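Local coordinates for protein Niban 2 (PDB 7CTP), which may help to suppress apoptosis and may promote melanoma cell invasion, and is represented here by a long portion that includes its PH domain, at residues 117-123 / 189-194; 345-350 / 490-495; 404-409 / 432-437; 408-413 / 425-429. All coordinates share one frame; numbering follows the deposited sequence.

Interaction 1. Residues 117-123 / 189-194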
loop_
_atom_site.group_PDB
_atom_site.type_symbol
_atom_site.label_atom_id
_atom_site.label_comp_id
_atom_site.label_asym_id
_atom_site.label_seq_id
_atom_site.Cartn_x
_atom_site.Cartn_y
_atom_site.Cartn_z
ATOM N N ASN A 117 -8.595 -11.938 3.920
ATOM C CA ASN A 117 -8.016 -10.645 3.579
ATOM C C ASN A 117 -6.670 -10.908 2.915
ATOM O O ASN A 117 -5.793 -11.533 3.515
ATOM C CB ASN A 117 -7.857 -9.772 4.830
ATOM C CG ASN A 117 -7.183 -8.431 4.549
ATOM O OD1 ASN A 117 -6.051 -8.367 4.063
ATOM N ND2 ASN A 117 -7.871 -7.345 4.892
ATOM N N SER A 118 -6.504 -10.449 1.674
ATOM C CA SER A 118 -5.365 -10.861 0.857
ATOM C C SER A 118 -4.203 -9.862 0.882
ATOM O O SER A 118 -3.352 -9.889 -0.012
ATOM C CB SER A 118 -5.832 -11.116 -0.579
ATOM O OG SER A 118 -6.446 -9.965 -1.122
ATOM N N ALA A 119 -4.133 -8.991 1.887
ATOM C CA ALA A 119 -2.989 -8.085 1.977
ATOM C C ALA A 119 -1.694 -8.890 2.052
ATOM O O ALA A 119 -1.608 -9.880 2.783
ATOM C CB ALA A 119 -3.121 -7.173 3.198
ATOM N N GLY A 120 -0.692 -8.467 1.282
ATOM C CA GLY A 120 0.604 -9.110 1.300
ATOM C C GLY A 120 0.713 -10.360 0.455
ATOM O O GLY A 120 1.790 -10.979 0.425
ATOM N N TYR A 121 -0.359 -10.756 -0.229
ATOM C CA TYR A 121 -0.343 -11.962 -1.041
ATOM C C TYR A 121 0.144 -11.661 -2.454
ATOM O O TYR A 121 0.154 -10.509 -2.907
ATOM C CB TYR A 121 -1.738 -12.605 -1.098
ATOM C CG TYR A 121 -2.035 -13.495 0.089
ATOM C CD1 TYR A 121 -2.477 -12.955 1.293
ATOM C CD2 TYR A 121 -1.866 -14.875 0.011
ATOM C CE1 TYR A 121 -2.740 -13.764 2.395
ATOM C CE2 TYR A 121 -2.134 -15.695 1.108
ATOM C CZ TYR A 121 -2.571 -15.132 2.291
ATOM O OH TYR A 121 -2.826 -15.951 3.383
ATOM N N LYS A 122 0.582 -12.725 -3.137
ATOM C CA LYS A 122 0.933 -12.709 -4.555
ATOM C C LYS A 122 0.213 -13.867 -5.232
ATOM O O LYS A 122 -0.009 -14.905 -4.609
ATOM C CB LYS A 122 2.447 -12.873 -4.776
ATOM C CG LYS A 122 3.313 -11.834 -4.087
ATOM C CD LYS A 122 3.263 -10.501 -4.829
ATOM C CE LYS A 122 4.433 -9.597 -4.426
ATOM N NZ LYS A 122 4.041 -8.604 -3.383
ATOM N N ILE A 123 -0.133 -13.698 -6.516
ATOM C CA ILE A 123 -0.838 -14.730 -7.280
ATOM C C ILE A 123 0.142 -15.450 -8.190
ATOM O O ILE A 123 0.928 -14.807 -8.894
ATOM C CB ILE A 123 -1.987 -14.137 -8.111
ATOM C CG1 ILE A 123 -3.037 -13.486 -7.216
ATOM C CG2 ILE A 123 -2.633 -15.225 -8.981
ATOM C CD1 ILE A 123 -3.875 -12.454 -7.962
ATOM N N CYS A 189 -8.422 -7.527 -5.324
ATOM C CA CYS A 189 -8.537 -7.794 -3.889
ATOM C C CYS A 189 -7.237 -7.468 -3.166
ATOM O O CYS A 189 -7.237 -6.806 -2.119
ATOM C CB CYS A 189 -8.894 -9.262 -3.650
ATOM S SG CYS A 189 -10.607 -9.721 -4.059
ATOM N N ILE A 190 -6.115 -7.972 -3.691
ATOM C CA ILE A 190 -4.817 -7.754 -3.050
ATOM C C ILE A 190 -4.486 -6.270 -3.013
ATOM O O ILE A 190 -4.048 -5.734 -1.986
ATOM C CB ILE A 190 -3.721 -8.550 -3.779
ATOM C CG1 ILE A 190 -3.937 -10.053 -3.592
ATOM C CG2 ILE A 190 -2.349 -8.097 -3.300
ATOM C CD1 ILE A 190 -3.107 -10.904 -4.560
ATOM N N ARG A 191 -4.676 -5.583 -4.144
ATOM C CA ARG A 191 -4.363 -4.158 -4.201
ATOM C C ARG A 191 -5.207 -3.380 -3.206
ATOM O O ARG A 191 -4.703 -2.478 -2.518
ATOM C CB ARG A 191 -4.591 -3.639 -5.623
ATOM C CG ARG A 191 -4.218 -2.182 -5.863
ATOM C CD ARG A 191 -4.684 -1.738 -7.267
ATOM N NE ARG A 191 -4.105 -2.567 -8.328
ATOM C CZ ARG A 191 -4.788 -3.453 -9.042
ATOM N NH1 ARG A 191 -4.163 -4.167 -9.973
ATOM N NH2 ARG A 191 -6.084 -3.643 -8.818
ATOM N N HIS A 192 -6.491 -3.737 -3.101
ATOM C CA HIS A 192 -7.396 -3.046 -2.189
ATOM C C HIS A 192 -6.997 -3.285 -0.735
ATOM O O HIS A 192 -6.906 -2.339 0.060
ATOM C CB HIS A 192 -8.836 -3.496 -2.452
ATOM C CG HIS A 192 -9.860 -2.759 -1.642
ATOM N ND1 HIS A 192 -10.429 -1.578 -2.061
ATOM C CD2 HIS A 192 -10.400 -3.031 -0.429
ATOM C CE1 HIS A 192 -11.279 -1.151 -1.141
ATOM N NE2 HIS A 192 -11.284 -2.017 -0.143
ATOM N N CYS A 193 -6.748 -4.549 -0.369
ATOM C CA CYS A 193 -6.357 -4.860 1.006
ATOM C C CYS A 193 -4.980 -4.314 1.357
ATOM O O CYS A 193 -4.739 -3.976 2.517
ATOM C CB CYS A 193 -6.423 -6.371 1.250
ATOM S SG CYS A 193 -8.097 -7.080 1.123
ATOM N N ASN A 194 -4.067 -4.217 0.385
ATOM C CA ASN A 194 -2.757 -3.622 0.660
ATOM C C ASN A 194 -2.880 -2.152 1.042
ATOM O O ASN A 194 -2.081 -1.647 1.836
ATOM C CB ASN A 194 -1.836 -3.750 -0.554
ATOM C CG ASN A 194 -1.222 -5.122 -0.682
ATOM O OD1 ASN A 194 -1.281 -5.931 0.244
ATOM N ND2 ASN A 194 -0.606 -5.387 -1.834
HETATM O O HOH W 1 -5.963 -4.873 4.843
HETATM O O HOH W 2 0.848 -8.043 -2.073
#
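Ile190 lies across the backbone turn of 117-123. CG2 points at Tyr121 O, while CD1 runs on to Ile123 CG1, 3.7 Å away, the two isoleucines crossing obliquely. CG1 stands anti to the carbonyl carbon (chi1 -67°), which carries that longer branch past Tyr121 CB to the start of the strand. Substituting an alanine for Ile190 would probably open a gap beneath Tyr121 and Ile123. Ser118 OG is set over the helix backbone, 3.3 Å from Ile190 N but poorly angled for a hydrogen bond. One helical turn on, Cys193 offers a small side chain to Asn117, whose OD1 lies 3.5 Å from Cys193 CB. The same OD1 accepts from Ala119 N at 3.0 Å, an Asx turn, and has Gln234 as a further partner. Asn194 gives the one direct hydrogen bond: Gly120 N reaches its OD1 at 2.8 Å, in the carbonyl plane. Gly120 has a positive phi, which the third position of the type II turn Ser118-Tyr121 calls for and glycine adopts most easily. A water joins Asn194 ND2 to Tyr121 O. The last turns of helix 176-194 pack against the turn leading into edge strand 122-124, as expected of the C-terminal helix of a PH domain.

Interaction 2. Residues 345-350 / 490-495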
loop_
_atom_site.group_PDB
_atom_site.type_symbol
_atom_site.label_atom_id
_atom_site.label_comp_id
_atom_site.label_asym_id
_atom_site.label_seq_id
_atom_site.Cartn_x
_atom_site.Cartn_y
_atom_site.Cartn_z
ATOM N N ILE A 345 16.209 7.202 -13.037
ATOM C CA ILE A 345 15.179 6.619 -12.180
ATOM C C ILE A 345 13.833 7.268 -12.452
ATOM O O ILE A 345 12.807 6.584 -12.557
ATOM C CB ILE A 345 15.580 6.745 -10.698
ATOM C CG1 ILE A 345 16.845 5.934 -10.423
ATOM C CG2 ILE A 345 14.439 6.266 -9.799
ATOM C CD1 ILE A 345 17.491 6.256 -9.094
ATOM N N LEU A 346 13.819 8.596 -12.590
ATOM C CA LEU A 346 12.588 9.308 -12.919
ATOM C C LEU A 346 12.017 8.832 -14.250
ATOM O O LEU A 346 10.806 8.605 -14.368
ATOM C CB LEU A 346 12.853 10.813 -12.944
ATOM C CG LEU A 346 11.671 11.738 -13.229
ATOM C CD1 LEU A 346 10.551 11.513 -12.233
ATOM C CD2 LEU A 346 12.129 13.182 -13.204
ATOM N N GLU A 347 12.880 8.661 -15.261
ATOM C CA GLU A 347 12.412 8.192 -16.563
ATOM C C GLU A 347 11.756 6.822 -16.447
ATOM O O GLU A 347 10.702 6.575 -17.042
ATOM C CB GLU A 347 13.555 8.150 -17.583
ATOM C CG GLU A 347 13.055 7.888 -19.020
ATOM C CD GLU A 347 14.081 7.202 -19.917
ATOM O OE1 GLU A 347 15.300 7.401 -19.722
ATOM O OE2 GLU A 347 13.653 6.459 -20.830
ATOM N N ALA A 348 12.361 5.922 -15.670
ATOM C CA ALA A 348 11.807 4.579 -15.513
ATOM C C ALA A 348 10.423 4.624 -14.884
ATOM O O ALA A 348 9.551 3.813 -15.220
ATOM C CB ALA A 348 12.743 3.718 -14.666
ATOM N N LEU A 349 10.201 5.563 -13.967
ATOM C CA LEU A 349 8.911 5.651 -13.291
ATOM C C LEU A 349 7.881 6.392 -14.128
ATOM O O LEU A 349 6.686 6.072 -14.089
ATOM C CB LEU A 349 9.082 6.363 -11.956
ATOM C CG LEU A 349 7.925 6.268 -10.974
ATOM C CD1 LEU A 349 7.762 4.837 -10.476
ATOM C CD2 LEU A 349 8.180 7.222 -9.829
ATOM N N MET A 350 8.332 7.390 -14.881
ATOM C CA MET A 350 7.415 8.305 -15.543
ATOM C C MET A 350 6.657 7.630 -16.673
ATOM O O MET A 350 5.451 7.849 -16.848
ATOM C CB MET A 350 8.193 9.491 -16.080
ATOM C CG MET A 350 9.214 9.233 -17.140
ATOM S SD MET A 350 9.407 10.562 -18.352
ATOM C CE MET A 350 7.980 10.276 -19.397
ATOM N N PHE A 490 3.684 12.168 -6.977
ATOM C CA PHE A 490 4.060 10.763 -6.909
ATOM C C PHE A 490 5.522 10.570 -7.288
ATOM O O PHE A 490 6.257 9.833 -6.619
ATOM C CB PHE A 490 3.139 9.954 -7.821
ATOM C CG PHE A 490 3.534 8.512 -7.987
ATOM C CD1 PHE A 490 3.460 7.623 -6.923
ATOM C CD2 PHE A 490 3.967 8.045 -9.215
ATOM C CE1 PHE A 490 3.819 6.290 -7.093
ATOM C CE2 PHE A 490 4.323 6.718 -9.387
ATOM C CZ PHE A 490 4.250 5.841 -8.320
ATOM N N PHE A 491 5.969 11.243 -8.354
ATOM C CA PHE A 491 7.360 11.115 -8.778
ATOM C C PHE A 491 8.308 11.693 -7.736
ATOM O O PHE A 491 9.375 11.127 -7.477
ATOM C CB PHE A 491 7.582 11.809 -10.123
ATOM C CG PHE A 491 6.748 11.260 -11.245
ATOM C CD1 PHE A 491 6.388 9.925 -11.290
ATOM C CD2 PHE A 491 6.320 12.097 -12.261
ATOM C CE1 PHE A 491 5.615 9.436 -12.336
ATOM C CE2 PHE A 491 5.557 11.619 -13.299
ATOM C CZ PHE A 491 5.202 10.290 -13.345
ATOM N N ARG A 492 7.941 12.840 -7.152
ATOM C CA ARG A 492 8.751 13.456 -6.107
ATOM C C ARG A 492 8.853 12.539 -4.896
ATOM O O ARG A 492 9.948 12.299 -4.375
ATOM C CB ARG A 492 8.143 14.812 -5.731
ATOM C CG ARG A 492 8.597 15.424 -4.402
ATOM C CD ARG A 492 7.488 16.332 -3.857
ATOM N NE ARG A 492 7.889 17.112 -2.690
ATOM C CZ ARG A 492 7.847 16.674 -1.434
ATOM N NH1 ARG A 492 8.230 17.465 -0.439
ATOM N NH2 ARG A 492 7.426 15.443 -1.170
ATOM N N GLU A 493 7.709 12.011 -4.450
ATOM C CA GLU A 493 7.678 11.087 -3.321
ATOM C C GLU A 493 8.545 9.863 -3.585
ATOM O O GLU A 493 9.336 9.459 -2.725
ATOM C CB GLU A 493 6.236 10.671 -3.020
ATOM C CG GLU A 493 6.139 9.525 -2.016
ATOM C CD GLU A 493 4.726 8.999 -1.790
ATOM O OE1 GLU A 493 4.173 9.265 -0.697
ATOM O OE2 GLU A 493 4.187 8.297 -2.680
ATOM N N ALA A 494 8.436 9.280 -4.785
ATOM C CA ALA A 494 9.174 8.059 -5.098
ATOM C C ALA A 494 10.675 8.314 -5.142
ATOM O O ALA A 494 11.468 7.503 -4.653
ATOM C CB ALA A 494 8.690 7.469 -6.417
ATOM N N LEU A 495 11.087 9.435 -5.744
ATOM C CA LEU A 495 12.507 9.764 -5.785
ATOM C C LEU A 495 13.065 9.978 -4.385
ATOM O O LEU A 495 14.194 9.570 -4.093
ATOM C CB LEU A 495 12.733 11.005 -6.641
ATOM C CG LEU A 495 12.563 10.812 -8.144
ATOM C CD1 LEU A 495 12.721 12.150 -8.843
ATOM C CD2 LEU A 495 13.605 9.842 -8.625
#
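Leu349 has the most surface buried here, and its CD2 methyl is the point where three residues of helix 490-495 converge. It lies 3.6 Å from Phe491 CD1, at the edge of that ring and near its plane, and it also meets Phe490 CE2. Its approach to Ala494 CB, 3.5 Å, is tighter than usual for two carbons; the small methyl of alanine suits a position pressed so closely by a leucine. With CG anti to the backbone N (chi1 -166°), Leu349 extends its branched end toward the opposing helix.

Phe491 fills the next largest share. Its ring reaches across to the facing backbone, where CZ comes 3.7 Å from Met350 CA, while CB receives Leu346 CD1 at the same separation, the two side chains crossing at about a right angle. A flat, wide group can thus touch three residues of one helix at once. If an alanine took the place of Phe491, Leu346 and Met350 would probably lose their shared neighbour and a gap would open between the helices.

Leu495 completes the row: its CD1 meets Leu346 CD1 at 4.1 Å, and its CD2 meets Ile345 CG2, the two side chains running in opposite senses. Val552 of helix 532-555 covers both Leu346 and Leu495. No hydrogen bond links the segments, so the join rests on shape and apolar burial. The local axes, 10.5 Å apart with 132° between their directions, describe an oblique, broadly antiparallel helix pair within the helical part of the chain, where helices 342-378, 464-511 and 532-555 pack together.

Interaction 3. Residues 404-409 / 432-437; sequences CYEKME and AQIHMR
Tyr405 and Met408 of segment 404-409 press against helix 422-455, and between them they make the dense part of this contact. The Met408 chain bends at both chi2 and chi3, which turns its thioether back toward the helix: CE rests 3.7 Å from Ala432 CB, and SD lies 3.6 Å from Met436 CE. Flexible methionines can fit round each other in this way, and the small alanine permits the close approach. Beside them the Tyr405 ring lies slantwise on the Gln433 chain, ring and amide planes 53° apart, with CD1 3.7 Å from Gln433 CB, while Arg437 CB comes to the ring edge at 3.4 Å from Tyr405 OH.

The other side is polar and wetter. Gln433 NE2 donates to Tyr405 O at 3.0 Å from above the carbonyl plane, with a bent N-H...O angle of 142°. Met408 N reaches the same oxygen from the opposite face. A water then bridges Gln433 NE2 to OE1 of Glu409, an exposed residue whose carboxylate approaches the amide without bonding it directly.

Glutamine suits this boundary because its amide can give and accept at once: NE2 serves the carbonyl and the water, while OE1 accepts from Arg191. Arg191 also makes a cation-pi contact with Tyr405. The chemistry therefore implies a junction in which sulfur and methyl groups supply the close fit, and one amide ties the backbone of Tyr405 to the PH-domain helix 176-194.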
loop_
_atom_site.group_PDB
_atom_site.type_symbol
_atom_site.label_atom_id
_atom_site.label_comp_id
_atom_site.label_asym_id
_atom_site.label_seq_id
_atom_site.Cartn_x
_atom_site.Cartn_y
_atom_site.Cartn_z
ATOM N N CYS A 404 -5.688 -0.182 -17.712
ATOM C CA CYS A 404 -4.950 0.894 -17.053
ATOM C C CYS A 404 -3.878 0.329 -16.129
ATOM O O CYS A 404 -2.714 0.744 -16.180
ATOM C CB CYS A 404 -5.901 1.795 -16.258
ATOM S SG CYS A 404 -7.414 2.279 -17.123
ATOM N N TYR A 405 -4.270 -0.607 -15.262
ATOM C CA TYR A 405 -3.340 -1.182 -14.297
ATOM C C TYR A 405 -2.181 -1.874 -15.011
ATOM O O TYR A 405 -1.027 -1.796 -14.565
ATOM C CB TYR A 405 -4.087 -2.162 -13.388
ATOM C CG TYR A 405 -5.170 -1.548 -12.498
ATOM C CD1 TYR A 405 -5.030 -0.274 -11.966
ATOM C CD2 TYR A 405 -6.326 -2.264 -12.180
ATOM C CE1 TYR A 405 -6.024 0.290 -11.137
ATOM C CE2 TYR A 405 -7.320 -1.717 -11.351
ATOM C CZ TYR A 405 -7.153 -0.439 -10.839
ATOM O OH TYR A 405 -8.117 0.114 -10.026
ATOM N N GLU A 406 -2.474 -2.518 -16.148
ATOM C CA GLU A 406 -1.462 -3.257 -16.906
ATOM C C GLU A 406 -0.306 -2.368 -17.354
ATOM O O GLU A 406 0.806 -2.867 -17.571
ATOM C CB GLU A 406 -2.107 -3.923 -18.126
ATOM C CG GLU A 406 -1.194 -4.910 -18.884
ATOM C CD GLU A 406 -0.371 -4.253 -19.992
ATOM O OE1 GLU A 406 -0.653 -3.090 -20.364
ATOM O OE2 GLU A 406 0.564 -4.915 -20.496
ATOM N N LYS A 407 -0.539 -1.058 -17.501
ATOM C CA LYS A 407 0.534 -0.168 -17.947
ATOM C C LYS A 407 1.703 -0.157 -16.971
ATOM O O LYS A 407 2.838 0.131 -17.367
ATOM C CB LYS A 407 0.005 1.253 -18.154
ATOM C CG LYS A 407 -1.081 1.380 -19.213
ATOM C CD LYS A 407 -0.584 0.933 -20.589
ATOM C CE LYS A 407 -1.587 1.338 -21.672
ATOM N NZ LYS A 407 -1.380 0.567 -22.939
ATOM N N MET A 408 1.460 -0.486 -15.699
ATOM C CA MET A 408 2.538 -0.452 -14.712
ATOM C C MET A 408 3.393 -1.707 -14.704
ATOM O O MET A 408 4.467 -1.689 -14.101
ATOM C CB MET A 408 1.986 -0.242 -13.297
ATOM C CG MET A 408 1.314 1.095 -13.069
ATOM S SD MET A 408 2.303 2.510 -13.573
ATOM C CE MET A 408 3.808 2.273 -12.631
ATOM N N GLU A 409 2.962 -2.792 -15.349
ATOM C CA GLU A 409 3.712 -4.030 -15.185
ATOM C C GLU A 409 5.043 -4.012 -15.921
ATOM O O GLU A 409 5.892 -4.862 -15.642
ATOM C CB GLU A 409 2.863 -5.232 -15.596
ATOM C CG GLU A 409 1.832 -5.554 -14.514
ATOM C CD GLU A 409 0.533 -6.088 -15.054
ATOM O OE1 GLU A 409 -0.519 -5.751 -14.477
ATOM O OE2 GLU A 409 0.561 -6.868 -16.027
ATOM N N ALA A 432 1.021 3.505 -7.692
ATOM C CA ALA A 432 0.564 4.115 -8.944
ATOM C C ALA A 432 -0.832 3.631 -9.324
ATOM O O ALA A 432 -1.669 4.419 -9.788
ATOM C CB ALA A 432 1.558 3.825 -10.072
ATOM N N GLN A 433 -1.105 2.337 -9.138
ATOM C CA GLN A 433 -2.406 1.793 -9.516
ATOM C C GLN A 433 -3.508 2.323 -8.608
ATOM O O GLN A 433 -4.620 2.611 -9.071
ATOM C CB GLN A 433 -2.358 0.267 -9.495
ATOM C CG GLN A 433 -1.419 -0.282 -10.561
ATOM C CD GLN A 433 -1.251 -1.787 -10.514
ATOM O OE1 GLN A 433 -1.451 -2.422 -9.478
ATOM N NE2 GLN A 433 -0.863 -2.367 -11.651
ATOM N N ILE A 434 -3.217 2.487 -7.316
ATOM C CA ILE A 434 -4.220 3.056 -6.415
ATOM C C ILE A 434 -4.554 4.488 -6.826
ATOM O O ILE A 434 -5.726 4.889 -6.831
ATOM C CB ILE A 434 -3.743 2.973 -4.950
ATOM C CG1 ILE A 434 -3.943 1.553 -4.400
ATOM C CG2 ILE A 434 -4.490 3.975 -4.068
ATOM C CD1 ILE A 434 -5.389 1.098 -4.328
ATOM N N HIS A 435 -3.535 5.275 -7.194
ATOM C CA HIS A 435 -3.796 6.624 -7.688
ATOM C C HIS A 435 -4.671 6.589 -8.936
ATOM O O HIS A 435 -5.553 7.439 -9.106
ATOM C CB HIS A 435 -2.496 7.367 -8.000
ATOM C CG HIS A 435 -1.705 7.778 -6.795
ATOM N ND1 HIS A 435 -2.229 8.555 -5.784
ATOM C CD2 HIS A 435 -0.412 7.550 -6.462
ATOM C CE1 HIS A 435 -1.298 8.767 -4.868
ATOM N NE2 HIS A 435 -0.185 8.169 -5.256
ATOM N N MET A 436 -4.434 5.624 -9.833
ATOM C CA MET A 436 -5.261 5.538 -11.035
ATOM C C MET A 436 -6.714 5.266 -10.681
ATOM O O MET A 436 -7.626 5.845 -11.282
ATOM C CB MET A 436 -4.731 4.456 -11.978
ATOM C CG MET A 436 -3.432 4.814 -12.640
ATOM S SD MET A 436 -2.813 3.417 -13.601
ATOM C CE MET A 436 -1.065 3.767 -13.537
ATOM N N ARG A 437 -6.949 4.384 -9.707
ATOM C CA ARG A 437 -8.313 4.096 -9.279
ATOM C C ARG A 437 -8.969 5.339 -8.695
ATOM O O ARG A 437 -10.129 5.649 -8.999
ATOM C CB ARG A 437 -8.317 2.958 -8.263
ATOM C CG ARG A 437 -9.701 2.385 -7.971
ATOM C CD ARG A 437 -9.623 1.200 -7.014
ATOM N NE ARG A 437 -9.260 1.621 -5.654
ATOM C CZ ARG A 437 -9.364 0.842 -4.583
ATOM N NH1 ARG A 437 -9.828 -0.394 -4.712
ATOM N NH2 ARG A 437 -9.012 1.302 -3.383
HETATM O O HOH W 3 -1.298 -5.297 -11.514
#

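Interaction 4. Residues 408-413 / 425-429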
loop_
_atom_site.group_PDB
_atom_site.type_symbol
_atom_site.label_atom_id
_atom_site.label_comp_id
_atom_site.label_asym_id
_atom_site.label_seq_id
_atom_site.Cartn_x
_atom_site.Cartn_y
_atom_site.Cartn_z
ATOM N N MET A 408 1.460 -0.486 -15.699
ATOM C CA MET A 408 2.538 -0.452 -14.712
ATOM C C MET A 408 3.393 -1.707 -14.704
ATOM O O MET A 408 4.467 -1.689 -14.101
ATOM C CB MET A 408 1.986 -0.242 -13.297
ATOM C CG MET A 408 1.314 1.095 -13.069
ATOM S SD MET A 408 2.303 2.510 -13.573
ATOM C CE MET A 408 3.808 2.273 -12.631
ATOM N N GLU A 409 2.962 -2.792 -15.349
ATOM C CA GLU A 409 3.712 -4.030 -15.185
ATOM C C GLU A 409 5.043 -4.012 -15.921
ATOM O O GLU A 409 5.892 -4.862 -15.642
ATOM C CB GLU A 409 2.863 -5.232 -15.596
ATOM C CG GLU A 409 1.832 -5.554 -14.514
ATOM C CD GLU A 409 0.533 -6.088 -15.054
ATOM O OE1 GLU A 409 -0.519 -5.751 -14.477
ATOM O OE2 GLU A 409 0.561 -6.868 -16.027
ATOM N N SER A 410 5.268 -3.046 -16.811
ATOM C CA SER A 410 6.589 -2.885 -17.410
ATOM C C SER A 410 7.549 -2.079 -16.537
ATOM O O SER A 410 8.710 -1.890 -16.924
ATOM C CB SER A 410 6.465 -2.235 -18.794
ATOM O OG SER A 410 5.941 -0.921 -18.712
ATOM N N LEU A 411 7.108 -1.606 -15.372
ATOM C CA LEU A 411 7.981 -0.812 -14.515
ATOM C C LEU A 411 9.150 -1.650 -14.029
ATOM O O LEU A 411 8.962 -2.767 -13.539
ATOM C CB LEU A 411 7.212 -0.267 -13.312
ATOM C CG LEU A 411 8.098 0.453 -12.290
ATOM C CD1 LEU A 411 8.760 1.666 -12.929
ATOM C CD2 LEU A 411 7.320 0.844 -11.045
ATOM N N ARG A 412 10.358 -1.105 -14.167
ATOM C CA ARG A 412 11.557 -1.697 -13.581
ATOM C C ARG A 412 12.452 -0.573 -13.082
ATOM O O ARG A 412 12.902 0.257 -13.876
ATOM C CB ARG A 412 12.295 -2.583 -14.591
ATOM C CG ARG A 412 11.535 -3.855 -14.944
ATOM C CD ARG A 412 12.335 -4.805 -15.826
ATOM N NE ARG A 412 13.430 -5.453 -15.104
ATOM C CZ ARG A 412 14.693 -5.038 -15.135
ATOM N NH1 ARG A 412 15.023 -3.975 -15.858
ATOM N NH2 ARG A 412 15.627 -5.683 -14.448
ATOM N N LEU A 413 12.703 -0.543 -11.771
ATOM C CA LEU A 413 13.454 0.529 -11.127
ATOM C C LEU A 413 14.764 -0.016 -10.586
ATOM O O LEU A 413 14.782 -1.079 -9.956
ATOM C CB LEU A 413 12.660 1.156 -9.976
ATOM C CG LEU A 413 11.419 1.994 -10.276
ATOM C CD1 LEU A 413 10.609 2.214 -9.003
ATOM C CD2 LEU A 413 11.801 3.327 -10.905
ATOM N N THR A 425 10.150 -1.377 -6.900
ATOM C CA THR A 425 9.300 -1.609 -8.062
ATOM C C THR A 425 7.912 -2.090 -7.650
ATOM O O THR A 425 6.897 -1.560 -8.114
ATOM C CB THR A 425 9.962 -2.613 -9.001
ATOM O OG1 THR A 425 11.160 -2.032 -9.537
ATOM C CG2 THR A 425 9.015 -2.966 -10.144
ATOM N N SER A 426 7.855 -3.087 -6.767
ATOM C CA SER A 426 6.571 -3.615 -6.312
ATOM C C SER A 426 5.731 -2.535 -5.636
ATOM O O SER A 426 4.554 -2.339 -5.972
ATOM C CB SER A 426 6.799 -4.787 -5.359
ATOM O OG SER A 426 5.569 -5.260 -4.850
ATOM N N VAL A 427 6.316 -1.837 -4.661
ATOM C CA VAL A 427 5.564 -0.838 -3.904
ATOM C C VAL A 427 5.053 0.263 -4.828
ATOM O O VAL A 427 3.902 0.710 -4.717
ATOM C CB VAL A 427 6.440 -0.273 -2.772
ATOM C CG1 VAL A 427 5.829 1.002 -2.211
ATOM C CG2 VAL A 427 6.608 -1.331 -1.675
ATOM N N PHE A 428 5.882 0.697 -5.771
ATOM C CA PHE A 428 5.500 1.852 -6.572
ATOM C C PHE A 428 4.526 1.488 -7.683
ATOM O O PHE A 428 3.746 2.342 -8.114
ATOM C CB PHE A 428 6.764 2.543 -7.079
ATOM C CG PHE A 428 7.479 3.293 -5.990
ATOM C CD1 PHE A 428 6.770 4.184 -5.189
ATOM C CD2 PHE A 428 8.812 3.076 -5.720
ATOM C CE1 PHE A 428 7.402 4.867 -4.159
ATOM C CE2 PHE A 428 9.445 3.752 -4.693
ATOM C CZ PHE A 428 8.742 4.645 -3.916
ATOM N N LYS A 429 4.501 0.228 -8.118
ATOM C CA LYS A 429 3.405 -0.205 -8.982
ATOM C C LYS A 429 2.080 -0.199 -8.240
ATOM O O LYS A 429 1.066 0.244 -8.787
ATOM C CB LYS A 429 3.684 -1.591 -9.559
ATOM C CG LYS A 429 4.927 -1.650 -10.398
ATOM C CD LYS A 429 5.269 -3.058 -10.866
ATOM C CE LYS A 429 4.119 -4.029 -10.673
ATOM N NZ LYS A 429 4.515 -5.403 -11.093
#
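The ring of Phe428 meets Leu413 obliquely, its CD2 lying 3.8 Å from Leu413 CD1, and the two side chains cross at about a right angle. Around the same ring, Phe490, Ala494 and Gln497 of helix 464-511 supply further contacts, so this aromatic bridges the loop and a second helix. This is a helix-loop-helix connection in which the loop 408-413 runs antiparallel to the first turns of helix 422-455. Leu411 lies between Thr425 and Lys429, which stand one turn apart. Its CD2 touches Lys429 CG at 3.5 Å, the two chains pointing contrary ways. Lysine suits this partly exposed flank because its methylenes can cover a leucine and the backbone, with the ammonium beyond them; its CD comes 3.6 Å from Met408 O. NZ remains 6.1 Å from Glu409 OE1, too far for a salt bridge. Thr425 divides its branches between the two leucines. CG2 stands anti to the backbone N and faces Leu411 O at 3.4 Å, whereas OG1 turns toward Leu413 and also bonds to Asp421 O, just ahead of the helix. That hydroxyl oxygen accepts from Leu413 N at 3.1 Å, with an N-H...O angle of 151°.

Helix 422-455 ties the set together. Interactions 3 and 4 occupy successive parts of it, share Met408 and Glu409, and have centres about 10 Å apart. Interaction 2 backs onto both: Phe490 CZ lies 3.8 Å from Ala432 CB, and Ala494 CA lies 3.6 Å from Phe428 CZ. On the PH-domain side, interaction 1 meets interaction 3 through two probable hydrogen bonds, Arg191 NE to Gln433 OE1 at 2.9 Å and His192 ND1 to Arg437 NH1 at 3.0 Å. Interactions 1 and 2 do not touch, their nearest atoms being about 12 Å apart. The four thus form a continuous path from the PH domain into the helical core.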